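Local coordinates for glycoside hydrolase family protein (Novosphingobium sp. PP1Y, PDB 6Q2F) that probably cleaves terminal alpha-L-rhamnose from glycosides by hydrolysis, acting as an alpha-L-rhamnosidase, at residues A[73-83]-A[701-712]; A[938-946]-A[970-978]. All coordinates share one frame; numbering follows the deposited sequence.

Contact 1: residues A[73-83]-A[701-712]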
# COMPACT_ATOMS: atom_id res chain seq x y z
N LYS A 73 14.81 -23.59 -15.59
CA LYS A 73 13.47 -23.99 -16.01
C LYS A 73 12.43 -22.95 -15.61
O LYS A 73 11.47 -22.71 -16.36
CB LYS A 73 13.12 -25.36 -15.43
CG LYS A 73 13.99 -26.49 -15.99
CD LYS A 73 13.95 -27.71 -15.06
CE LYS A 73 14.64 -28.91 -15.70
NZ LYS A 73 14.60 -30.10 -14.77
N ASP A 74 12.58 -22.33 -14.43
CA ASP A 74 11.73 -21.19 -14.08
C ASP A 74 11.81 -20.10 -15.13
O ASP A 74 10.79 -19.61 -15.63
CB ASP A 74 12.13 -20.61 -12.73
CG ASP A 74 11.68 -21.45 -11.56
OD1 ASP A 74 11.01 -22.48 -11.77
OD2 ASP A 74 12.00 -21.05 -10.42
N LEU A 75 13.04 -19.67 -15.46
CA LEU A 75 13.15 -18.50 -16.33
C LEU A 75 12.81 -18.85 -17.77
O LEU A 75 12.30 -17.99 -18.51
CB LEU A 75 14.55 -17.89 -16.21
CG LEU A 75 14.72 -16.85 -15.09
CD1 LEU A 75 14.40 -17.42 -13.72
CD2 LEU A 75 16.11 -16.24 -15.12
N GLU A 76 13.05 -20.09 -18.18
CA GLU A 76 12.60 -20.51 -19.51
C GLU A 76 11.08 -20.58 -19.57
O GLU A 76 10.49 -20.26 -20.61
CB GLU A 76 13.22 -21.86 -19.90
CG GLU A 76 14.73 -21.80 -20.19
CD GLU A 76 15.33 -23.18 -20.34
OE1 GLU A 76 16.38 -23.29 -21.00
OE2 GLU A 76 14.76 -24.14 -19.80
N TRP A 77 10.42 -21.00 -18.48
CA TRP A 77 8.96 -20.97 -18.45
C TRP A 77 8.44 -19.54 -18.61
O TRP A 77 7.50 -19.29 -19.37
CB TRP A 77 8.43 -21.58 -17.15
CG TRP A 77 6.95 -21.34 -17.00
CD1 TRP A 77 5.95 -21.94 -17.71
CD2 TRP A 77 6.30 -20.41 -16.12
NE1 TRP A 77 4.72 -21.44 -17.32
CE2 TRP A 77 4.91 -20.51 -16.34
CE3 TRP A 77 6.76 -19.51 -15.17
CZ2 TRP A 77 3.98 -19.74 -15.64
CZ3 TRP A 77 5.83 -18.75 -14.46
CH2 TRP A 77 4.47 -18.87 -14.70
N MSE A 78 9.06 -18.59 -17.92
CA MSE A 78 8.65 -17.19 -17.94
C MSE A 78 8.75 -16.62 -19.34
O MSE A 78 7.90 -15.83 -19.75
CB MSE A 78 9.51 -16.35 -16.99
CG MSE A 78 9.24 -16.60 -15.52
SE MSE A 78 10.53 -15.61 -14.36
CE MSE A 78 10.12 -16.45 -12.66
N LYS A 79 9.81 -16.99 -20.06
CA LYS A 79 9.89 -16.59 -21.47
C LYS A 79 8.75 -17.19 -22.28
O LYS A 79 8.09 -16.46 -23.03
CB LYS A 79 11.24 -16.97 -22.07
CG LYS A 79 12.37 -16.14 -21.54
CD LYS A 79 12.07 -14.65 -21.73
CE LYS A 79 12.09 -14.25 -23.19
NZ LYS A 79 12.11 -12.77 -23.29
N ARG A 80 8.50 -18.50 -22.14
CA ARG A 80 7.43 -19.14 -22.93
C ARG A 80 6.11 -18.41 -22.73
O ARG A 80 5.34 -18.22 -23.68
CB ARG A 80 7.25 -20.61 -22.53
CG ARG A 80 8.26 -21.58 -23.10
CD ARG A 80 7.73 -23.04 -23.07
NE ARG A 80 7.51 -23.58 -21.72
CZ ARG A 80 8.48 -23.84 -20.86
NH1 ARG A 80 9.75 -23.58 -21.19
NH2 ARG A 80 8.20 -24.36 -19.66
N VAL A 81 5.85 -17.98 -21.50
CA VAL A 81 4.56 -17.45 -21.09
C VAL A 81 4.48 -15.93 -21.24
O VAL A 81 3.43 -15.33 -20.98
CB VAL A 81 4.24 -17.83 -19.63
CG1 VAL A 81 4.11 -19.33 -19.49
CG2 VAL A 81 5.31 -17.28 -18.70
N GLY A 82 5.57 -15.28 -21.66
CA GLY A 82 5.58 -13.86 -21.95
C GLY A 82 5.81 -12.93 -20.77
O GLY A 82 5.41 -11.77 -20.83
N ILE A 83 6.44 -13.41 -19.72
CA ILE A 83 6.71 -12.59 -18.55
C ILE A 83 7.93 -11.72 -18.85
O ILE A 83 8.84 -12.16 -19.54
CB ILE A 83 6.92 -13.49 -17.32
CG1 ILE A 83 5.57 -13.89 -16.73
CG2 ILE A 83 7.84 -12.82 -16.26
CD1 ILE A 83 5.64 -15.13 -15.86
N PHE A 701 1.77 -18.78 -9.17
CA PHE A 701 1.95 -18.62 -10.62
C PHE A 701 3.38 -18.96 -11.02
O PHE A 701 4.21 -18.09 -11.27
CB PHE A 701 1.58 -17.19 -11.00
CG PHE A 701 1.57 -16.93 -12.47
CD1 PHE A 701 0.80 -17.71 -13.31
CD2 PHE A 701 2.29 -15.87 -12.99
CE1 PHE A 701 0.76 -17.44 -14.68
CE2 PHE A 701 2.27 -15.61 -14.35
CZ PHE A 701 1.50 -16.39 -15.19
N ASN A 702 3.68 -20.27 -11.07
CA ASN A 702 4.99 -20.74 -11.52
C ASN A 702 4.79 -21.93 -12.45
O ASN A 702 3.67 -22.29 -12.80
CB ASN A 702 5.92 -21.07 -10.34
CG ASN A 702 5.41 -22.22 -9.46
OD1 ASN A 702 4.63 -23.08 -9.89
ND2 ASN A 702 5.84 -22.22 -8.20
N ARG A 703 5.91 -22.55 -12.86
CA ARG A 703 5.86 -23.57 -13.90
C ARG A 703 5.18 -24.85 -13.45
O ARG A 703 4.87 -25.70 -14.29
CB ARG A 703 7.26 -23.89 -14.39
CG ARG A 703 8.24 -24.40 -13.31
CD ARG A 703 9.56 -24.62 -13.99
NE ARG A 703 10.64 -24.91 -13.05
CZ ARG A 703 11.03 -26.15 -12.79
NH1 ARG A 703 10.41 -27.16 -13.39
NH2 ARG A 703 12.01 -26.36 -11.92
N GLN A 704 4.97 -25.02 -12.14
CA GLN A 704 4.22 -26.15 -11.61
C GLN A 704 2.71 -25.91 -11.59
O GLN A 704 1.96 -26.85 -11.35
CB GLN A 704 4.71 -26.48 -10.19
CG GLN A 704 6.19 -26.85 -10.07
CD GLN A 704 6.53 -28.20 -10.69
OE1 GLN A 704 6.20 -28.47 -11.84
NE2 GLN A 704 7.21 -29.03 -9.93
N GLU A 705 2.25 -24.66 -11.79
CA GLU A 705 0.81 -24.43 -11.88
C GLU A 705 0.20 -25.37 -12.92
O GLU A 705 0.83 -25.67 -13.94
CB GLU A 705 0.52 -22.96 -12.21
CG GLU A 705 -0.96 -22.53 -12.28
CD GLU A 705 -1.76 -22.83 -11.01
OE1 GLU A 705 -2.13 -24.00 -10.79
OE2 GLU A 705 -2.05 -21.89 -10.24
N SER A 706 -1.02 -25.84 -12.66
CA SER A 706 -1.62 -26.84 -13.54
C SER A 706 -1.81 -26.30 -14.95
O SER A 706 -1.55 -26.99 -15.94
CB SER A 706 -2.96 -27.33 -12.97
OG SER A 706 -3.74 -26.25 -12.51
N TRP A 707 -2.23 -25.04 -15.07
CA TRP A 707 -2.42 -24.41 -16.37
C TRP A 707 -1.20 -23.60 -16.81
O TRP A 707 -1.31 -22.74 -17.70
CB TRP A 707 -3.67 -23.53 -16.35
CG TRP A 707 -3.76 -22.61 -15.15
CD1 TRP A 707 -4.23 -22.94 -13.91
CD2 TRP A 707 -3.38 -21.23 -15.09
NE1 TRP A 707 -4.16 -21.84 -13.07
CE2 TRP A 707 -3.65 -20.78 -13.78
CE3 TRP A 707 -2.86 -20.32 -16.02
CZ2 TRP A 707 -3.40 -19.46 -13.36
CZ3 TRP A 707 -2.62 -19.02 -15.61
CH2 TRP A 707 -2.89 -18.60 -14.29
N ALA A 708 -0.03 -23.86 -16.21
CA ALA A 708 1.13 -23.01 -16.44
C ALA A 708 1.55 -22.99 -17.90
O ALA A 708 1.94 -21.94 -18.43
CB ALA A 708 2.30 -23.48 -15.57
N GLU A 709 1.49 -24.14 -18.58
CA GLU A 709 1.89 -24.11 -19.98
C GLU A 709 0.81 -23.54 -20.89
O GLU A 709 0.99 -23.49 -22.10
CB GLU A 709 2.29 -25.51 -20.45
CG GLU A 709 3.53 -26.03 -19.71
CD GLU A 709 4.72 -25.10 -19.83
OE1 GLU A 709 5.55 -25.07 -18.88
OE2 GLU A 709 4.84 -24.39 -20.85
N MSE A 710 -0.31 -23.09 -20.33
CA MSE A 710 -1.30 -22.39 -21.13
C MSE A 710 -1.56 -20.97 -20.62
O MSE A 710 -2.62 -20.42 -20.85
CB MSE A 710 -2.60 -23.20 -21.19
CG MSE A 710 -2.49 -24.41 -22.12
SE MSE A 710 -4.08 -25.58 -22.08
CE MSE A 710 -5.46 -24.16 -22.22
N ALA A 711 -0.59 -20.37 -19.93
CA ALA A 711 -0.78 -19.05 -19.35
C ALA A 711 -0.41 -17.91 -20.29
O ALA A 711 -0.67 -16.75 -19.95
CB ALA A 711 0.04 -18.91 -18.06
N ARG A 712 0.20 -18.19 -21.43
CA ARG A 712 0.64 -17.13 -22.33
C ARG A 712 -0.50 -16.20 -22.75
O ARG A 712 -0.29 -14.97 -22.72
CB ARG A 712 1.34 -17.74 -23.55
CG ARG A 712 1.77 -16.75 -24.65
CD ARG A 712 2.84 -15.82 -24.15
NE ARG A 712 3.35 -14.92 -25.18
CZ ARG A 712 4.60 -14.92 -25.62
NH1 ARG A 712 5.50 -15.77 -25.13
NH2 ARG A 712 4.96 -14.04 -26.55
O HOH W 1 8.50 -21.51 -12.41

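Contact 2: residues A[938-946]-A[970-978]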
# COMPACT_ATOMS: atom_id res chain seq x y z
N SER A 938 -8.31 -5.02 -33.29
CA SER A 938 -9.21 -3.89 -33.21
C SER A 938 -10.44 -4.16 -34.08
O SER A 938 -10.41 -4.96 -35.01
CB SER A 938 -8.54 -2.60 -33.67
OG SER A 938 -8.27 -2.65 -35.05
N GLU A 939 -11.51 -3.46 -33.76
CA GLU A 939 -12.81 -3.70 -34.34
C GLU A 939 -13.49 -2.36 -34.54
O GLU A 939 -13.41 -1.49 -33.66
CB GLU A 939 -13.62 -4.62 -33.41
CG GLU A 939 -15.12 -4.62 -33.58
CD GLU A 939 -15.79 -5.40 -32.47
OE1 GLU A 939 -15.11 -5.68 -31.45
OE2 GLU A 939 -16.99 -5.75 -32.59
N PRO A 940 -14.12 -2.14 -35.69
CA PRO A 940 -14.84 -0.89 -35.92
C PRO A 940 -16.13 -0.86 -35.11
O PRO A 940 -16.67 -1.89 -34.70
CB PRO A 940 -15.14 -0.90 -37.42
CG PRO A 940 -14.44 -2.12 -37.98
CD PRO A 940 -14.23 -3.06 -36.83
N ILE A 941 -16.62 0.36 -34.88
CA ILE A 941 -17.76 0.57 -34.01
C ILE A 941 -18.57 1.74 -34.56
O ILE A 941 -18.04 2.61 -35.26
CB ILE A 941 -17.29 0.80 -32.54
CG1 ILE A 941 -18.43 0.54 -31.55
CG2 ILE A 941 -16.66 2.17 -32.33
CD1 ILE A 941 -18.74 -0.92 -31.36
N SER A 942 -19.88 1.72 -34.32
CA SER A 942 -20.74 2.83 -34.69
C SER A 942 -20.51 4.01 -33.76
O SER A 942 -20.16 3.83 -32.59
CB SER A 942 -22.21 2.41 -34.65
OG SER A 942 -22.49 1.47 -35.66
N TYR A 943 -20.71 5.22 -34.28
CA TYR A 943 -20.48 6.40 -33.46
C TYR A 943 -21.17 7.61 -34.08
O TYR A 943 -21.48 7.62 -35.27
CB TYR A 943 -18.97 6.69 -33.29
CG TYR A 943 -18.30 7.13 -34.58
CD1 TYR A 943 -17.77 6.18 -35.45
CD2 TYR A 943 -18.21 8.47 -34.93
CE1 TYR A 943 -17.16 6.56 -36.63
CE2 TYR A 943 -17.61 8.86 -36.12
CZ TYR A 943 -17.09 7.90 -36.96
OH TYR A 943 -16.49 8.27 -38.14
N ARG A 944 -21.35 8.64 -33.26
CA ARG A 944 -21.82 9.94 -33.71
C ARG A 944 -21.00 11.02 -33.02
O ARG A 944 -20.86 11.00 -31.79
CB ARG A 944 -23.32 10.14 -33.41
CG ARG A 944 -23.68 11.56 -33.05
CD ARG A 944 -25.18 11.79 -33.06
NE ARG A 944 -25.70 11.97 -34.42
CZ ARG A 944 -25.93 13.15 -34.98
NH1 ARG A 944 -25.68 14.27 -34.30
NH2 ARG A 944 -26.41 13.21 -36.22
N ILE A 945 -20.43 11.92 -33.81
CA ILE A 945 -19.66 13.04 -33.30
C ILE A 945 -20.55 14.26 -33.38
O ILE A 945 -21.15 14.54 -34.42
CB ILE A 945 -18.36 13.25 -34.09
CG1 ILE A 945 -17.54 11.97 -34.11
CG2 ILE A 945 -17.56 14.39 -33.49
CD1 ILE A 945 -16.20 12.11 -34.78
N SER A 946 -20.67 14.98 -32.27
CA SER A 946 -21.64 16.05 -32.19
C SER A 946 -21.48 16.82 -30.89
O SER A 946 -21.33 16.22 -29.82
CB SER A 946 -23.06 15.48 -32.28
OG SER A 946 -24.01 16.52 -32.29
N ALA A 970 -11.38 10.98 -38.29
CA ALA A 970 -12.74 10.69 -38.69
C ALA A 970 -12.99 11.23 -40.10
O ALA A 970 -12.88 12.43 -40.33
CB ALA A 970 -13.72 11.30 -37.69
N ALA A 971 -13.30 10.34 -41.04
CA ALA A 971 -13.74 10.79 -42.36
C ALA A 971 -15.13 11.39 -42.31
O ALA A 971 -15.38 12.45 -42.91
CB ALA A 971 -13.70 9.63 -43.36
N ARG A 972 -16.06 10.73 -41.63
CA ARG A 972 -17.41 11.21 -41.40
C ARG A 972 -17.59 11.46 -39.91
O ARG A 972 -16.90 10.86 -39.08
CB ARG A 972 -18.46 10.20 -41.87
CG ARG A 972 -18.46 9.82 -43.35
CD ARG A 972 -19.23 8.50 -43.56
NE ARG A 972 -20.02 8.48 -44.79
CZ ARG A 972 -21.30 8.85 -44.87
NH1 ARG A 972 -21.95 9.28 -43.80
NH2 ARG A 972 -21.93 8.80 -46.04
N ASP A 973 -18.56 12.30 -39.58
CA ASP A 973 -18.90 12.54 -38.19
C ASP A 973 -19.90 11.55 -37.62
O ASP A 973 -20.08 11.51 -36.39
CB ASP A 973 -19.40 13.97 -38.02
CG ASP A 973 -18.29 14.92 -37.62
OD1 ASP A 973 -17.10 14.51 -37.74
OD2 ASP A 973 -18.59 16.06 -37.19
N ARG A 974 -20.54 10.73 -38.46
CA ARG A 974 -21.45 9.69 -37.99
C ARG A 974 -21.28 8.44 -38.83
O ARG A 974 -21.32 8.50 -40.06
CB ARG A 974 -22.91 10.17 -38.03
CG ARG A 974 -23.87 9.20 -37.36
CD ARG A 974 -25.33 9.67 -37.46
NE ARG A 974 -25.49 10.63 -38.54
CZ ARG A 974 -26.64 11.23 -38.85
NH1 ARG A 974 -27.74 10.95 -38.16
NH2 ARG A 974 -26.68 12.11 -39.84
N VAL A 975 -21.08 7.30 -38.16
CA VAL A 975 -21.10 5.99 -38.80
C VAL A 975 -22.06 5.11 -38.02
O VAL A 975 -21.93 4.99 -36.79
CB VAL A 975 -19.71 5.34 -38.87
CG1 VAL A 975 -19.82 3.96 -39.50
CG2 VAL A 975 -18.75 6.21 -39.65
N THR A 976 -23.03 4.52 -38.71
CA THR A 976 -23.93 3.50 -38.17
C THR A 976 -23.59 2.21 -38.89
O THR A 976 -23.88 2.08 -40.08
CB THR A 976 -25.40 3.87 -38.38
OG1 THR A 976 -25.67 5.15 -37.80
CG2 THR A 976 -26.32 2.81 -37.76
N LEU A 977 -22.96 1.27 -38.20
CA LEU A 977 -22.61 0.01 -38.83
C LEU A 977 -23.86 -0.84 -39.01
O LEU A 977 -24.79 -0.78 -38.19
CB LEU A 977 -21.58 -0.76 -38.01
CG LEU A 977 -20.20 -0.09 -37.95
CD1 LEU A 977 -19.21 -0.94 -37.15
CD2 LEU A 977 -19.69 0.15 -39.35
N ALA A 978 -23.88 -1.61 -40.08
CA ALA A 978 -24.97 -2.56 -40.28
C ALA A 978 -25.09 -3.45 -39.06
O ALA A 978 -24.10 -3.97 -38.55
CB ALA A 978 -24.71 -3.40 -41.54
O HOH W 2 -14.98 7.98 -40.61

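Contact 1: residues A[73-83]-A[701-712]
Trp77 and Phe701 join the first helix of a (beta/alpha)8 barrel, helix 68-81, to the loop that leads into helix 712-726. Trp77 turns its indole from the helix toward this loop, CG lying anti to the backbone N (chi1 171°). The backbone of Asn702 and Arg703 covers one indole face, with Arg703 CA making a CH-pi contact almost directly over the five-membered ring, and CG1 of Val81 lies toward the rim of the opposite face. CH2 of Trp77 points at the centre of the Phe701 ring, a T-shaped pair with planes at 73°. In the ring plane, Trp77 NE1 donates a nearly straight bond of 3.0 Å to Ala708 O, arriving from above the carbonyl plane. Polar grips flank the indole. Arg80 holds Glu709 side-on, its NE 2.9 Å from Glu709 OE2 and its NH2 on Glu709 OE1. Arg703 NE lies 2.8 Å from Asp74 OD1 in a salt bridge, while Lys73 CB sits over the guanidinium face. A water accepts from Arg703 N and donates weakly to Asp74 OD1. The helix ends in a Schellman motif at Gly82, where Arg712 NH1 reaches Arg80 O at 2.9 Å. Beyond the segments, Asp74 OD2 accepts from His682, Asp686 pairs with both Lys73 and Arg703, and Asp716 holds Arg712 NE. Met78 and Ile83 pack on strand 56-62, and behind the loop Trp707 and Met710 rest on strands 1057-1062 and 1086-1095.

Contact 2: residues A[938-946]-A[970-978]
Tyr943 and Val975 form an antiparallel hydrogen-bonded pair, Tyr943 N to Val975 O at 2.8 Å and Val975 N to Tyr943 O at 2.9 Å, which sets the short strand 974-975 against strand 937-946. Ile945 N extends the pairing to Asp973 O. At the other end a side chain takes over: Leu977 N donates to Ser942 OG at 2.6 Å, with an N-H...O angle of 170°. Tyr943 has CG between its backbone N and carbonyl carbon (chi1 68°), which lays the ring across its neighbour, with Val975 N over the centre of one face and Val975 CG2 3.4 Å from Tyr943 CE1. Its hydroxyl donates to Arg972 O at 2.8 Å, from above the carbonyl plane, and accepts from a water that in turn takes the Arg972 N-H. Exchanging Tyr943 for a phenylalanine would probably leave Arg972 O and this water without their hydroxyl mate. Ile945 CD1 meets Ala970 CB nearby, while Leu977 CD1 touches Pro940 CB at the other end. Arg944 and Arg974, the non-hydrogen-bonded pair, run side by side away from the Tyr943 face; Arg944 NH2 stands over the guanidinium face of Arg974, their planes almost perpendicular. Cohesion therefore comes from backbone bonds, the tyrosine hydroxyl and apolar cover, whereas the two arginine charges probably work against it, softened by their exposure to solvent.

Overall arrangement
Contact 1 is a buried joint of the barrel, and contact 2 a surface pairing on the antiparallel sheet that follows later in the chain. Their centres lie 40 Å apart and their nearest atoms about 17 Å, so they do not touch; along the chain contact 1 closes before contact 2 opens. The sodium ion is bound by Asp503, Ser504, Glu583, Glu586 and Glu644, residues in or just after strands of the same barrel, the part most likely to carry the active site. Neither contact supplies a ligand to it. Contact 1 spans 618 residues and joins the helix after the first barrel strand to the loop after strand 697-698, past the last parallel barrel strand, 674-677, whereas contact 2 bridges only 24.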